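Local coordinates for O-succinylbenzoate synthase (Thermosynechococcus elongatus BP-1, PDB 3H7V), which catalyses the magnesium-dependent dehydration of SHCHC to 2-succinylbenzoate, a step in the making of phylloquinone, at residues A[192-197]-A[217-222]; A[134-139]-A[165-170]; A[239-244]-A[267-272]; A[28-33]-A[314-319]. All coordinates share one frame; numbering follows the deposited sequence.

Contact 1: residues A[192-197]-A[217-222]; sequences YVEQPL and ALDESV. With MG (magnesium ion), chain B.
Glu194 OE2 and Asp219 OD2, 2.8 Å apart, bind the magnesium ion at 1.9 Å and 2.0 Å, their carboxylate planes 87° apart, and the shared cation probably offsets their repulsion. Asp165 and three waters fill the other places, and two of those waters donate to Glu220. Tyr192 OH donates to Glu194 OE1, and Lys243 forms a salt bridge with Asp219 OD1. One shell out, Gln195 OE1 takes Asp219 N nearly along its C=O axis at 2.9 Å and Ser221 N from above the carbonyl plane at 3.1 Å, while Gln195 NE2 grips Ser221 OG at 2.8 Å and Leu197 O. Replacing Gln195 by an alanine is likely to leave the amides of Asp219 and Ser221 without this acceptor, Ser221 OG without its donor and the turn from Asp219 looser. Ala217 CB lies over one face of the Tyr192 ring. Parallel ladder bonds, Ala217 N to Val193 O and Gln195 N to Ala217 O, join neighbouring strands of the enolase-superfamily barrel, whose C-terminal strand ends carry the metal ligands.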
loop_
_atom_site.group_PDB
_atom_site.type_symbol
_atom_site.label_atom_id
_atom_site.label_comp_id
_atom_site.label_asym_id
_atom_site.label_seq_id
_atom_site.Cartn_x
_atom_site.Cartn_y
_atom_site.Cartn_z
ATOM N N TYR A 192 -9.443 -10.567 -7.639
ATOM C CA TYR A 192 -10.301 -10.174 -6.526
ATOM C C TYR A 192 -10.952 -8.826 -6.752
ATOM O O TYR A 192 -10.595 -8.098 -7.679
ATOM C CB TYR A 192 -9.517 -10.133 -5.200
ATOM C CG TYR A 192 -8.340 -9.164 -5.126
ATOM C CD1 TYR A 192 -7.036 -9.638 -4.977
ATOM C CD2 TYR A 192 -8.537 -7.778 -5.138
ATOM C CE1 TYR A 192 -5.955 -8.762 -4.833
ATOM C CE2 TYR A 192 -7.462 -6.893 -4.996
ATOM C CZ TYR A 192 -6.177 -7.394 -4.841
ATOM O OH TYR A 192 -5.122 -6.525 -4.668
ATOM N N VAL A 193 -11.930 -8.516 -5.911
ATOM C CA VAL A 193 -12.602 -7.228 -5.960
ATOM C C VAL A 193 -12.098 -6.527 -4.706
ATOM O O VAL A 193 -12.246 -7.041 -3.600
ATOM C CB VAL A 193 -14.137 -7.356 -5.896
ATOM C CG1 VAL A 193 -14.758 -5.977 -5.760
ATOM C CG2 VAL A 193 -14.653 -8.025 -7.160
ATOM N N GLU A 194 -11.483 -5.365 -4.887
ATOM C CA GLU A 194 -10.925 -4.611 -3.772
ATOM C C GLU A 194 -11.943 -3.644 -3.169
ATOM O O GLU A 194 -12.550 -2.849 -3.883
ATOM C CB GLU A 194 -9.684 -3.843 -4.251
ATOM C CG GLU A 194 -8.714 -3.410 -3.147
ATOM C CD GLU A 194 -7.370 -2.941 -3.697
ATOM O OE1 GLU A 194 -6.603 -3.777 -4.221
ATOM O OE2 GLU A 194 -7.077 -1.734 -3.608
ATOM N N GLN A 195 -12.127 -3.744 -1.854
ATOM C CA GLN A 195 -13.034 -2.885 -1.085
ATOM C C GLN A 195 -14.383 -2.607 -1.760
ATOM O O GLN A 195 -14.684 -1.474 -2.133
ATOM C CB GLN A 195 -12.329 -1.558 -0.771
ATOM C CG GLN A 195 -12.883 -0.792 0.426
ATOM C CD GLN A 195 -12.555 -1.452 1.754
ATOM O OE1 GLN A 195 -11.412 -1.845 2.002
ATOM N NE2 GLN A 195 -13.556 -1.566 2.624
ATOM N N PRO A 196 -15.230 -3.639 -1.904
ATOM C CA PRO A 196 -16.531 -3.409 -2.546
ATOM C C PRO A 196 -17.435 -2.451 -1.774
ATOM O O PRO A 196 -18.206 -1.699 -2.370
ATOM C CB PRO A 196 -17.118 -4.819 -2.655
ATOM C CG PRO A 196 -16.470 -5.552 -1.501
ATOM C CD PRO A 196 -15.045 -5.061 -1.577
ATOM N N LEU A 197 -17.329 -2.470 -0.449
ATOM C CA LEU A 197 -18.150 -1.606 0.403
ATOM C C LEU A 197 -17.268 -0.728 1.281
ATOM O O LEU A 197 -16.095 -1.032 1.497
ATOM C CB LEU A 197 -19.041 -2.460 1.311
ATOM C CG LEU A 197 -20.005 -3.444 0.643
ATOM C CD1 LEU A 197 -20.640 -4.330 1.706
ATOM C CD2 LEU A 197 -21.070 -2.682 -0.127
ATOM N N ALA A 217 -10.822 -8.245 -1.374
ATOM C CA ALA A 217 -9.644 -7.708 -0.709
ATOM C C ALA A 217 -9.981 -6.457 0.086
ATOM O O ALA A 217 -10.751 -5.607 -0.363
ATOM C CB ALA A 217 -8.551 -7.378 -1.733
ATOM N N LEU A 218 -9.398 -6.349 1.274
ATOM C CA LEU A 218 -9.606 -5.179 2.113
ATOM C C LEU A 218 -8.453 -4.220 1.847
ATOM O O LEU A 218 -7.294 -4.635 1.779
ATOM C CB LEU A 218 -9.609 -5.571 3.589
ATOM C CG LEU A 218 -10.743 -6.501 4.011
ATOM C CD1 LEU A 218 -10.527 -6.918 5.451
ATOM C CD2 LEU A 218 -12.085 -5.805 3.839
ATOM N N ASP A 219 -8.768 -2.940 1.692
ATOM C CA ASP A 219 -7.738 -1.931 1.445
ATOM C C ASP A 219 -7.999 -0.786 2.413
ATOM O O ASP A 219 -7.317 -0.661 3.430
ATOM C CB ASP A 219 -7.812 -1.452 -0.012
ATOM C CG ASP A 219 -6.741 -0.422 -0.352
ATOM O OD1 ASP A 219 -5.875 -0.148 0.502
ATOM O OD2 ASP A 219 -6.768 0.115 -1.482
ATOM N N GLU A 220 -9.005 0.026 2.111
ATOM C CA GLU A 220 -9.364 1.145 2.976
ATOM C C GLU A 220 -9.660 0.656 4.398
ATOM O O GLU A 220 -9.440 1.385 5.380
ATOM C CB GLU A 220 -10.586 1.880 2.412
ATOM C CG GLU A 220 -10.284 2.824 1.248
ATOM C CD GLU A 220 -10.199 2.142 -0.109
ATOM O OE1 GLU A 220 -10.220 0.896 -0.178
ATOM O OE2 GLU A 220 -10.104 2.871 -1.124
ATOM N N SER A 221 -10.146 -0.580 4.506
ATOM C CA SER A 221 -10.470 -1.174 5.805
ATOM C C SER A 221 -9.253 -1.561 6.637
ATOM O O SER A 221 -9.360 -1.718 7.855
ATOM C CB SER A 221 -11.334 -2.428 5.625
ATOM O OG SER A 221 -12.662 -2.101 5.265
ATOM N N VAL A 222 -8.098 -1.724 5.997
ATOM C CA VAL A 222 -6.905 -2.127 6.736
ATOM C C VAL A 222 -5.695 -1.229 6.536
ATOM O O VAL A 222 -4.991 -1.322 5.534
ATOM C CB VAL A 222 -6.507 -3.601 6.411
ATOM C CG1 VAL A 222 -7.506 -4.560 7.048
ATOM C CG2 VAL A 222 -6.473 -3.824 4.907
HETATM MG MG MG B . -7.676 0.075 -3.311
HETATM O O HOH W 1 -9.569 -0.322 -2.527
HETATM O O HOH W 2 -8.164 2.110 -3.080
HETATM O O HOH W 3 -5.911 0.851 -4.287
#

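Contact 2: residues A[134-139]-A[165-170]; sequences KWKVGV and DANGSW. With MG (magnesium ion), chain B.
Strands 132-136 and 161-165, parallel neighbours in the enolase-type barrel, end beside the magnesium site, the first carrying Lys136, the predicted proton donor, the second Asp165, a metal ligand. Asp165 N donates to Trp135 O at 2.8 Å and Val137 N to Asp165 O at 2.9 Å. Asp165 OD2 binds the magnesium at 2.2 Å and, through its anti lone pair, accepts from Lys134 NZ at 2.9 Å in a salt bridge. The lysine chain folds back at its last two torsions (chi3 72°, chi4 67°) to reach it, and NZ also donates to a metal-bound water. Asp165 OD1 closes an Asx turn with Asn167 N and accepts from another metal water, so both carboxylate oxygens are held. Lys136 runs out extended, its CG passing Asn167 OD1. Val137 CG2 packs against Trp170 CZ2 at 3.7 Å, and Ala166 CB covers the centre of one indole face. Gly138 fits where a side chain would run into Ser169 OG, its CA lying 3.5 Å from Trp170 NE1.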
loop_
_atom_site.group_PDB
_atom_site.type_symbol
_atom_site.label_atom_id
_atom_site.label_comp_id
_atom_site.label_asym_id
_atom_site.label_seq_id
_atom_site.Cartn_x
_atom_site.Cartn_y
_atom_site.Cartn_z
ATOM N N LYS A 134 -5.310 -3.504 -12.302
ATOM C CA LYS A 134 -6.359 -3.137 -11.360
ATOM C C LYS A 134 -7.162 -2.029 -12.023
ATOM O O LYS A 134 -6.634 -0.969 -12.351
ATOM C CB LYS A 134 -5.805 -2.656 -10.011
ATOM C CG LYS A 134 -6.926 -2.395 -8.988
ATOM C CD LYS A 134 -6.428 -2.374 -7.538
ATOM C CE LYS A 134 -5.612 -1.135 -7.218
ATOM N NZ LYS A 134 -6.427 0.111 -7.244
ATOM N N TRP A 135 -8.443 -2.304 -12.236
ATOM C CA TRP A 135 -9.340 -1.363 -12.886
ATOM C C TRP A 135 -10.311 -0.770 -11.877
ATOM O O TRP A 135 -10.882 -1.483 -11.046
ATOM C CB TRP A 135 -10.093 -2.088 -14.009
ATOM C CG TRP A 135 -11.068 -1.240 -14.763
ATOM C CD1 TRP A 135 -10.865 0.024 -15.233
ATOM C CD2 TRP A 135 -12.386 -1.618 -15.177
ATOM N NE1 TRP A 135 -11.975 0.458 -15.917
ATOM C CE2 TRP A 135 -12.924 -0.529 -15.899
ATOM C CE3 TRP A 135 -13.164 -2.771 -15.010
ATOM C CZ2 TRP A 135 -14.209 -0.559 -16.454
ATOM C CZ3 TRP A 135 -14.445 -2.802 -15.564
ATOM C CH2 TRP A 135 -14.952 -1.700 -16.278
ATOM N N LYS A 136 -10.474 0.545 -11.952
ATOM C CA LYS A 136 -11.366 1.280 -11.064
ATOM C C LYS A 136 -12.816 1.119 -11.515
ATOM O O LYS A 136 -13.145 1.373 -12.677
ATOM C CB LYS A 136 -10.977 2.758 -11.070
ATOM C CG LYS A 136 -11.813 3.651 -10.170
ATOM C CD LYS A 136 -11.285 5.075 -10.233
ATOM C CE LYS A 136 -12.016 5.995 -9.275
ATOM N NZ LYS A 136 -11.528 7.396 -9.418
ATOM N N VAL A 137 -13.675 0.683 -10.597
ATOM C CA VAL A 137 -15.090 0.506 -10.898
ATOM C C VAL A 137 -15.949 1.287 -9.905
ATOM O O VAL A 137 -15.439 1.856 -8.937
ATOM C CB VAL A 137 -15.503 -0.987 -10.877
ATOM C CG1 VAL A 137 -14.824 -1.726 -12.029
ATOM C CG2 VAL A 137 -15.127 -1.623 -9.546
ATOM N N GLY A 138 -17.253 1.313 -10.150
ATOM C CA GLY A 138 -18.145 2.051 -9.275
ATOM C C GLY A 138 -18.218 3.507 -9.701
ATOM O O GLY A 138 -18.690 4.365 -8.949
ATOM N N VAL A 139 -17.744 3.786 -10.912
ATOM C CA VAL A 139 -17.751 5.140 -11.455
ATOM C C VAL A 139 -18.934 5.318 -12.401
ATOM O O VAL A 139 -19.634 6.328 -12.347
ATOM C CB VAL A 139 -16.435 5.439 -12.207
ATOM C CG1 VAL A 139 -16.498 6.815 -12.854
ATOM C CG2 VAL A 139 -15.269 5.370 -11.240
ATOM N N ASP A 165 -11.251 -2.463 -8.400
ATOM C CA ASP A 165 -11.252 -1.677 -7.173
ATOM C C ASP A 165 -12.455 -0.744 -7.138
ATOM O O ASP A 165 -12.551 0.191 -7.935
ATOM C CB ASP A 165 -9.962 -0.858 -7.056
ATOM C CG ASP A 165 -9.714 -0.371 -5.640
ATOM O OD1 ASP A 165 -10.697 -0.228 -4.884
ATOM O OD2 ASP A 165 -8.542 -0.120 -5.285
ATOM N N ALA A 166 -13.376 -1.006 -6.217
ATOM C CA ALA A 166 -14.569 -0.181 -6.089
ATOM C C ALA A 166 -14.366 0.994 -5.131
ATOM O O ALA A 166 -15.236 1.854 -5.012
ATOM C CB ALA A 166 -15.741 -1.033 -5.626
ATOM N N ASN A 167 -13.221 1.023 -4.454
ATOM C CA ASN A 167 -12.905 2.092 -3.505
ATOM C C ASN A 167 -14.027 2.327 -2.490
ATOM O O ASN A 167 -14.259 3.461 -2.055
ATOM C CB ASN A 167 -12.605 3.397 -4.253
ATOM C CG ASN A 167 -11.418 3.272 -5.189
ATOM O OD1 ASN A 167 -11.578 3.157 -6.404
ATOM N ND2 ASN A 167 -10.215 3.284 -4.625
ATOM N N GLY A 168 -14.708 1.245 -2.120
ATOM C CA GLY A 168 -15.797 1.305 -1.159
ATOM C C GLY A 168 -16.970 2.157 -1.599
ATOM O O GLY A 168 -17.706 2.683 -0.760
ATOM N N SER A 169 -17.173 2.268 -2.909
ATOM C CA SER A 169 -18.239 3.109 -3.440
ATOM C C SER A 169 -19.585 2.438 -3.695
ATOM O O SER A 169 -20.572 3.127 -3.956
ATOM C CB SER A 169 -17.769 3.795 -4.730
ATOM O OG SER A 169 -17.639 2.867 -5.791
ATOM N N TRP A 170 -19.640 1.112 -3.635
ATOM C CA TRP A 170 -20.913 0.423 -3.868
ATOM C C TRP A 170 -21.752 0.327 -2.606
ATOM O O TRP A 170 -21.218 0.276 -1.495
ATOM C CB TRP A 170 -20.697 -1.018 -4.348
ATOM C CG TRP A 170 -20.043 -1.193 -5.668
ATOM C CD1 TRP A 170 -20.067 -0.332 -6.727
ATOM C CD2 TRP A 170 -19.322 -2.350 -6.104
ATOM N NE1 TRP A 170 -19.403 -0.882 -7.799
ATOM C CE2 TRP A 170 -18.937 -2.121 -7.443
ATOM C CE3 TRP A 170 -18.966 -3.560 -5.493
ATOM C CZ2 TRP A 170 -18.210 -3.059 -8.181
ATOM C CZ3 TRP A 170 -18.247 -4.494 -6.227
ATOM C CH2 TRP A 170 -17.875 -4.236 -7.560
HETATM MG MG MG B . -7.676 0.075 -3.311
HETATM O O HOH W 3 -5.911 0.851 -4.287
HETATM O O HOH W 4 -14.003 3.700 -7.631
HETATM O O HOH W 5 -20.430 3.619 -7.069
HETATM O O HOH W 1 -9.569 -0.322 -2.527
HETATM O O HOH W 2 -8.164 2.110 -3.080
#

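Contact 3: residues A[239-244]-A[267-272]; sequences FFVIKT and VFSSAL
The Phe268 ring has Thr244 OG1 at its edge, near the ring plane and 3.5 Å from CD1, while Ile242 CB comes in obliquely at 4.1 Å from the same CD1. Phe239 meets Val267 CG2 obliquely, with CD1 4.3 Å from that methyl; Tyr192, His292 and Arg265 also gather round this ring. On the face that carries Val241 and Val267, Val241 CG1 lies 3.4 Å from Ser269 OG. The backbones behind them are parallel strands 239-242 and 266-268, neighbours in the TIM-barrel-like domain of the enolase superfamily. Val267 N donates to Phe240 O, Ile242 N to Val267 O, and Ser269 N to Ile242 O, the last at 2.9 Å with an N-H...O angle of 172°. Near Thr244 a water bridges the segments, accepting from Thr244 N and donating to Ile242 O and Ser269 O. Lys243, the predicted proton acceptor, has CG 4.2 Å from Ala271 CB, then bends at chi2 (71°) and chi3 (64°), which turns NZ back to Val241 O at 2.8 Å. NZ also bonds Val222 O and forms a salt bridge with Asp219. A methionine in its place would probably leave Asp219 without its cationic mate and the carbonyls of Val241 and Val222 without this donor. Ser270 OG closes an ST turn with Leu272 N and pairs with Glu273.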
loop_
_atom_site.group_PDB
_atom_site.type_symbol
_atom_site.label_atom_id
_atom_site.label_comp_id
_atom_site.label_asym_id
_atom_site.label_seq_id
_atom_site.Cartn_x
_atom_site.Cartn_y
_atom_site.Cartn_z
ATOM N N PHE A 239 -8.342 -11.316 0.864
ATOM C CA PHE A 239 -7.022 -10.707 0.810
ATOM C C PHE A 239 -6.919 -9.453 1.667
ATOM O O PHE A 239 -7.924 -8.815 1.989
ATOM C CB PHE A 239 -6.681 -10.353 -0.643
ATOM C CG PHE A 239 -6.488 -11.550 -1.528
ATOM C CD1 PHE A 239 -5.240 -12.151 -1.648
ATOM C CD2 PHE A 239 -7.565 -12.098 -2.216
ATOM C CE1 PHE A 239 -5.064 -13.284 -2.445
ATOM C CE2 PHE A 239 -7.402 -13.231 -3.014
ATOM C CZ PHE A 239 -6.146 -13.825 -3.128
ATOM N N PHE A 240 -5.683 -9.121 2.029
ATOM C CA PHE A 240 -5.371 -7.933 2.823
ATOM C C PHE A 240 -4.390 -7.115 1.999
ATOM O O PHE A 240 -3.339 -7.628 1.619
ATOM C CB PHE A 240 -4.653 -8.303 4.124
ATOM C CG PHE A 240 -5.486 -9.083 5.099
ATOM C CD1 PHE A 240 -6.229 -8.433 6.076
ATOM C CD2 PHE A 240 -5.492 -10.472 5.067
ATOM C CE1 PHE A 240 -6.966 -9.160 7.017
ATOM C CE2 PHE A 240 -6.224 -11.208 6.000
ATOM C CZ PHE A 240 -6.959 -10.550 6.976
ATOM N N VAL A 241 -4.726 -5.865 1.710
ATOM C CA VAL A 241 -3.816 -5.001 0.968
ATOM C C VAL A 241 -3.016 -4.268 2.044
ATOM O O VAL A 241 -3.542 -3.415 2.760
ATOM C CB VAL A 241 -4.584 -4.000 0.083
ATOM C CG1 VAL A 241 -3.613 -3.009 -0.559
ATOM C CG2 VAL A 241 -5.347 -4.767 -1.004
ATOM N N ILE A 242 -1.746 -4.630 2.172
ATOM C CA ILE A 242 -0.883 -4.037 3.186
ATOM C C ILE A 242 -0.085 -2.837 2.687
ATOM O O ILE A 242 0.677 -2.950 1.727
ATOM C CB ILE A 242 0.137 -5.081 3.723
ATOM C CG1 ILE A 242 -0.592 -6.321 4.269
ATOM C CG2 ILE A 242 1.019 -4.443 4.804
ATOM C CD1 ILE A 242 -1.511 -6.056 5.461
ATOM N N LYS A 243 -0.265 -1.689 3.337
ATOM C CA LYS A 243 0.507 -0.493 3.005
ATOM C C LYS A 243 1.545 -0.461 4.117
ATOM O O LYS A 243 1.317 0.118 5.179
ATOM C CB LYS A 243 -0.364 0.764 3.056
ATOM C CG LYS A 243 -1.227 0.984 1.813
ATOM C CD LYS A 243 -2.381 -0.016 1.717
ATOM C CE LYS A 243 -3.359 0.155 2.873
ATOM N NZ LYS A 243 -4.506 -0.803 2.777
ATOM N N THR A 244 2.680 -1.103 3.869
ATOM C CA THR A 244 3.740 -1.213 4.861
ATOM C C THR A 244 4.175 0.092 5.521
ATOM O O THR A 244 4.422 0.124 6.724
ATOM C CB THR A 244 4.955 -1.937 4.247
ATOM O OG1 THR A 244 4.519 -3.196 3.722
ATOM C CG2 THR A 244 6.027 -2.198 5.298
ATOM N N VAL A 267 -1.152 -8.650 -0.250
ATOM C CA VAL A 267 -0.808 -7.888 -1.444
ATOM C C VAL A 267 -0.174 -6.627 -0.868
ATOM O O VAL A 267 -0.807 -5.915 -0.091
ATOM C CB VAL A 267 -2.045 -7.499 -2.275
ATOM C CG1 VAL A 267 -1.619 -6.655 -3.475
ATOM C CG2 VAL A 267 -2.766 -8.753 -2.752
ATOM N N PHE A 268 1.079 -6.367 -1.223
ATOM C CA PHE A 268 1.780 -5.191 -0.718
ATOM C C PHE A 268 1.593 -4.024 -1.669
ATOM O O PHE A 268 1.906 -4.123 -2.854
ATOM C CB PHE A 268 3.264 -5.517 -0.540
ATOM C CG PHE A 268 3.533 -6.513 0.556
ATOM C CD1 PHE A 268 3.654 -6.099 1.877
ATOM C CD2 PHE A 268 3.612 -7.872 0.273
ATOM C CE1 PHE A 268 3.848 -7.025 2.903
ATOM C CE2 PHE A 268 3.804 -8.806 1.291
ATOM C CZ PHE A 268 3.922 -8.382 2.609
ATOM N N SER A 269 1.077 -2.913 -1.148
ATOM C CA SER A 269 0.817 -1.759 -1.990
ATOM C C SER A 269 1.389 -0.443 -1.491
ATOM O O SER A 269 1.817 -0.323 -0.346
ATOM C CB SER A 269 -0.691 -1.628 -2.210
ATOM O OG SER A 269 -1.184 -2.780 -2.878
ATOM N N SER A 270 1.377 0.543 -2.379
ATOM C CA SER A 270 1.914 1.865 -2.096
ATOM C C SER A 270 0.937 2.859 -1.487
ATOM O O SER A 270 -0.255 2.867 -1.817
ATOM C CB SER A 270 2.475 2.469 -3.383
ATOM O OG SER A 270 2.829 3.825 -3.180
ATOM N N ALA A 271 1.470 3.700 -0.601
ATOM C CA ALA A 271 0.714 4.761 0.062
ATOM C C ALA A 271 1.278 6.086 -0.448
ATOM O O ALA A 271 1.272 7.099 0.257
ATOM C CB ALA A 271 0.886 4.663 1.575
ATOM N N LEU A 272 1.758 6.064 -1.690
ATOM C CA LEU A 272 2.349 7.243 -2.322
ATOM C C LEU A 272 3.474 7.797 -1.449
ATOM O O LEU A 272 3.558 9.004 -1.198
ATOM C CB LEU A 272 1.278 8.317 -2.568
ATOM C CG LEU A 272 0.213 7.994 -3.623
ATOM C CD1 LEU A 272 -0.774 9.148 -3.732
ATOM C CD2 LEU A 272 0.871 7.743 -4.967
HETATM O O HOH W 6 3.439 -2.083 1.195
#

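Contact 4: residues A[28-33]-A[314-319]; sequences GIYLRL and ERLWER
Arg32 is extended from its first torsion (CG anti to the backbone N, chi1 -177°) as far as NE, and Trp317 likewise stands with CG opposite its own N (chi1 173°), which sends the indole from helix 310-318 toward strand 21-34. The two side chains cross at about a right angle. Arg32 CD sits over the indole face, 3.5 Å from the centroid of the five-membered ring and 12° off its normal, a CH-pi contact, while CB of the same arginine covers the six-membered ring at 3.7 Å from Trp317 CZ3. The rim of that ring meets the strand backbone, with Tyr30 O in the edge direction at 3.5 Å from Trp317 CZ3 and Tyr30 CB at 4.0 Å from it. Leu316 CD2 lies 4.4 Å from Tyr30 OH, oblique to the ring. Beyond the indole, Arg32 NH2 makes a long, weak salt bridge to Glu314 OE1 at 3.4 Å; the stronger polar partner of the guanidinium is Glu34. Arg6 adds a cation-pi contact to Trp317. The C-terminal helix thus lies against the three-stranded sheet of the N-terminal domain, far from the annotated sites, joined by arginine carbons over the indole face and by the indole rim against Tyr30, the weak Arg32-Glu314 pair probably adding little.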
loop_
_atom_site.group_PDB
_atom_site.type_symbol
_atom_site.label_atom_id
_atom_site.label_comp_id
_atom_site.label_asym_id
_atom_site.label_seq_id
_atom_site.Cartn_x
_atom_site.Cartn_y
_atom_site.Cartn_z
ATOM N N GLY A 28 5.728 14.441 4.464
ATOM C CA GLY A 28 6.184 13.423 5.389
ATOM C C GLY A 28 7.433 13.874 6.118
ATOM O O GLY A 28 7.801 15.052 6.072
ATOM N N ILE A 29 8.084 12.926 6.782
ATOM C CA ILE A 29 9.298 13.183 7.543
ATOM C C ILE A 29 10.394 12.215 7.130
ATOM O O ILE A 29 10.133 11.031 6.925
ATOM C CB ILE A 29 9.065 12.958 9.048
ATOM C CG1 ILE A 29 8.079 13.994 9.592
ATOM C CG2 ILE A 29 10.390 13.007 9.804
ATOM C CD1 ILE A 29 7.536 13.621 10.959
ATOM N N TYR A 30 11.614 12.723 7.003
ATOM C CA TYR A 30 12.752 11.867 6.698
ATOM C C TYR A 30 13.596 11.838 7.964
ATOM O O TYR A 30 13.791 12.869 8.614
ATOM C CB TYR A 30 13.591 12.417 5.540
ATOM C CG TYR A 30 12.925 12.307 4.192
ATOM C CD1 TYR A 30 12.249 11.146 3.818
ATOM C CD2 TYR A 30 12.985 13.358 3.278
ATOM C CE1 TYR A 30 11.649 11.033 2.569
ATOM C CE2 TYR A 30 12.390 13.257 2.028
ATOM C CZ TYR A 30 11.723 12.092 1.679
ATOM O OH TYR A 30 11.134 11.992 0.440
ATOM N N LEU A 31 14.078 10.653 8.320
ATOM C CA LEU A 31 14.910 10.479 9.506
ATOM C C LEU A 31 16.323 10.110 9.079
ATOM O O LEU A 31 16.502 9.289 8.175
ATOM C CB LEU A 31 14.366 9.346 10.380
ATOM C CG LEU A 31 12.939 9.467 10.911
ATOM C CD1 LEU A 31 12.528 8.164 11.585
ATOM C CD2 LEU A 31 12.860 10.629 11.893
ATOM N N ARG A 32 17.320 10.725 9.712
ATOM C CA ARG A 32 18.716 10.405 9.418
ATOM C C ARG A 32 19.384 10.053 10.740
ATOM O O ARG A 32 19.435 10.874 11.660
ATOM C CB ARG A 32 19.447 11.587 8.761
ATOM C CG ARG A 32 20.909 11.276 8.370
ATOM C CD ARG A 32 21.573 12.454 7.657
ATOM N NE ARG A 32 22.950 12.166 7.241
ATOM C CZ ARG A 32 23.989 12.112 8.069
ATOM N NH1 ARG A 32 23.822 12.328 9.366
ATOM N NH2 ARG A 32 25.204 11.846 7.600
ATOM N N LEU A 33 19.873 8.820 10.835
ATOM C CA LEU A 33 20.548 8.336 12.037
ATOM C C LEU A 33 22.040 8.159 11.752
ATOM O O LEU A 33 22.425 7.824 10.634
ATOM C CB LEU A 33 19.944 6.997 12.475
ATOM C CG LEU A 33 18.603 6.986 13.225
ATOM C CD1 LEU A 33 17.524 7.709 12.428
ATOM C CD2 LEU A 33 18.197 5.545 13.481
ATOM N N GLU A 314 22.035 10.450 0.807
ATOM C CA GLU A 314 22.642 11.706 1.238
ATOM C C GLU A 314 22.178 12.876 0.383
ATOM O O GLU A 314 21.867 13.945 0.907
ATOM C CB GLU A 314 24.167 11.606 1.190
ATOM C CG GLU A 314 24.755 10.643 2.211
ATOM C CD GLU A 314 24.505 11.081 3.646
ATOM O OE1 GLU A 314 24.851 10.316 4.569
ATOM O OE2 GLU A 314 23.965 12.188 3.859
ATOM N N ARG A 315 22.126 12.672 -0.929
ATOM C CA ARG A 315 21.688 13.727 -1.837
ATOM C C ARG A 315 20.247 14.134 -1.560
ATOM O O ARG A 315 19.930 15.321 -1.495
ATOM C CB ARG A 315 21.828 13.281 -3.296
ATOM C CG ARG A 315 23.269 13.227 -3.789
ATOM C CD ARG A 315 23.344 13.215 -5.313
ATOM N NE ARG A 315 22.894 11.956 -5.900
ATOM C CZ ARG A 315 23.538 10.799 -5.776
ATOM N NH1 ARG A 315 23.054 9.704 -6.346
ATOM N NH2 ARG A 315 24.667 10.736 -5.081
ATOM N N LEU A 316 19.375 13.144 -1.396
ATOM C CA LEU A 316 17.970 13.405 -1.120
ATOM C C LEU A 316 17.833 14.214 0.170
ATOM O O LEU A 316 17.053 15.164 0.242
ATOM C CB LEU A 316 17.214 12.079 -0.996
ATOM C CG LEU A 316 15.691 12.133 -0.883
ATOM C CD1 LEU A 316 15.106 12.842 -2.097
ATOM C CD2 LEU A 316 15.145 10.717 -0.780
ATOM N N TRP A 317 18.609 13.834 1.181
ATOM C CA TRP A 317 18.590 14.507 2.477
ATOM C C TRP A 317 19.116 15.941 2.416
ATOM O O TRP A 317 18.498 16.861 2.951
ATOM C CB TRP A 317 19.409 13.689 3.487
ATOM C CG TRP A 317 19.610 14.354 4.816
ATOM C CD1 TRP A 317 20.680 15.113 5.203
ATOM C CD2 TRP A 317 18.714 14.325 5.932
ATOM N NE1 TRP A 317 20.506 15.556 6.493
ATOM C CE2 TRP A 317 19.305 15.087 6.964
ATOM C CE3 TRP A 317 17.465 13.728 6.161
ATOM C CZ2 TRP A 317 18.692 15.268 8.208
ATOM C CZ3 TRP A 317 16.858 13.908 7.399
ATOM C CH2 TRP A 317 17.473 14.672 8.407
ATOM N N GLU A 318 20.260 16.126 1.766
ATOM C CA GLU A 318 20.868 17.449 1.656
ATOM C C GLU A 318 20.029 18.416 0.825
ATOM O O GLU A 318 20.034 19.625 1.066
ATOM C CB GLU A 318 22.264 17.325 1.047
ATOM C CG GLU A 318 23.172 16.364 1.799
ATOM C CD GLU A 318 24.514 16.175 1.121
ATOM O OE1 GLU A 318 24.533 15.910 -0.100
ATOM O OE2 GLU A 318 25.547 16.282 1.812
ATOM N N ARG A 319 19.304 17.876 -0.148
ATOM C CA ARG A 319 18.471 18.683 -1.031
ATOM C C ARG A 319 17.321 19.357 -0.287
ATOM O O ARG A 319 16.656 20.241 -0.828
ATOM C CB ARG A 319 17.930 17.808 -2.167
ATOM C CG ARG A 319 17.285 18.572 -3.311
ATOM C CD ARG A 319 17.242 17.718 -4.572
ATOM N NE ARG A 319 16.437 16.512 -4.403
ATOM C CZ ARG A 319 15.108 16.502 -4.351
ATOM N NH1 ARG A 319 14.427 17.636 -4.458
ATOM N NH2 ARG A 319 14.459 15.355 -4.191
#

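Contacts 1 and 2, with centres 9 Å apart, share the magnesium ion and its three waters: Asp165 of contact 2 completes the carboxylate trio with Glu194 and Asp219 of contact 1, and Gly168 N lies 2.7 Å from Gln195 O, a probable hydrogen bond. Contact 3, centred 11 Å from contact 1, brings Lys243 NZ to 2.7 Å from Asp219 OD1. Contacts 2 and 3 do not touch, their nearest atoms about 6 Å apart, yet they hold the two lysines predicted to act in catalysis, Lys243 bonding a metal ligand and Lys136 extending away from the ion. Contact 4 stands apart, about 33 Å from contact 1 centre to centre, and joins the chain's C-terminal helix to the N-terminal sheet.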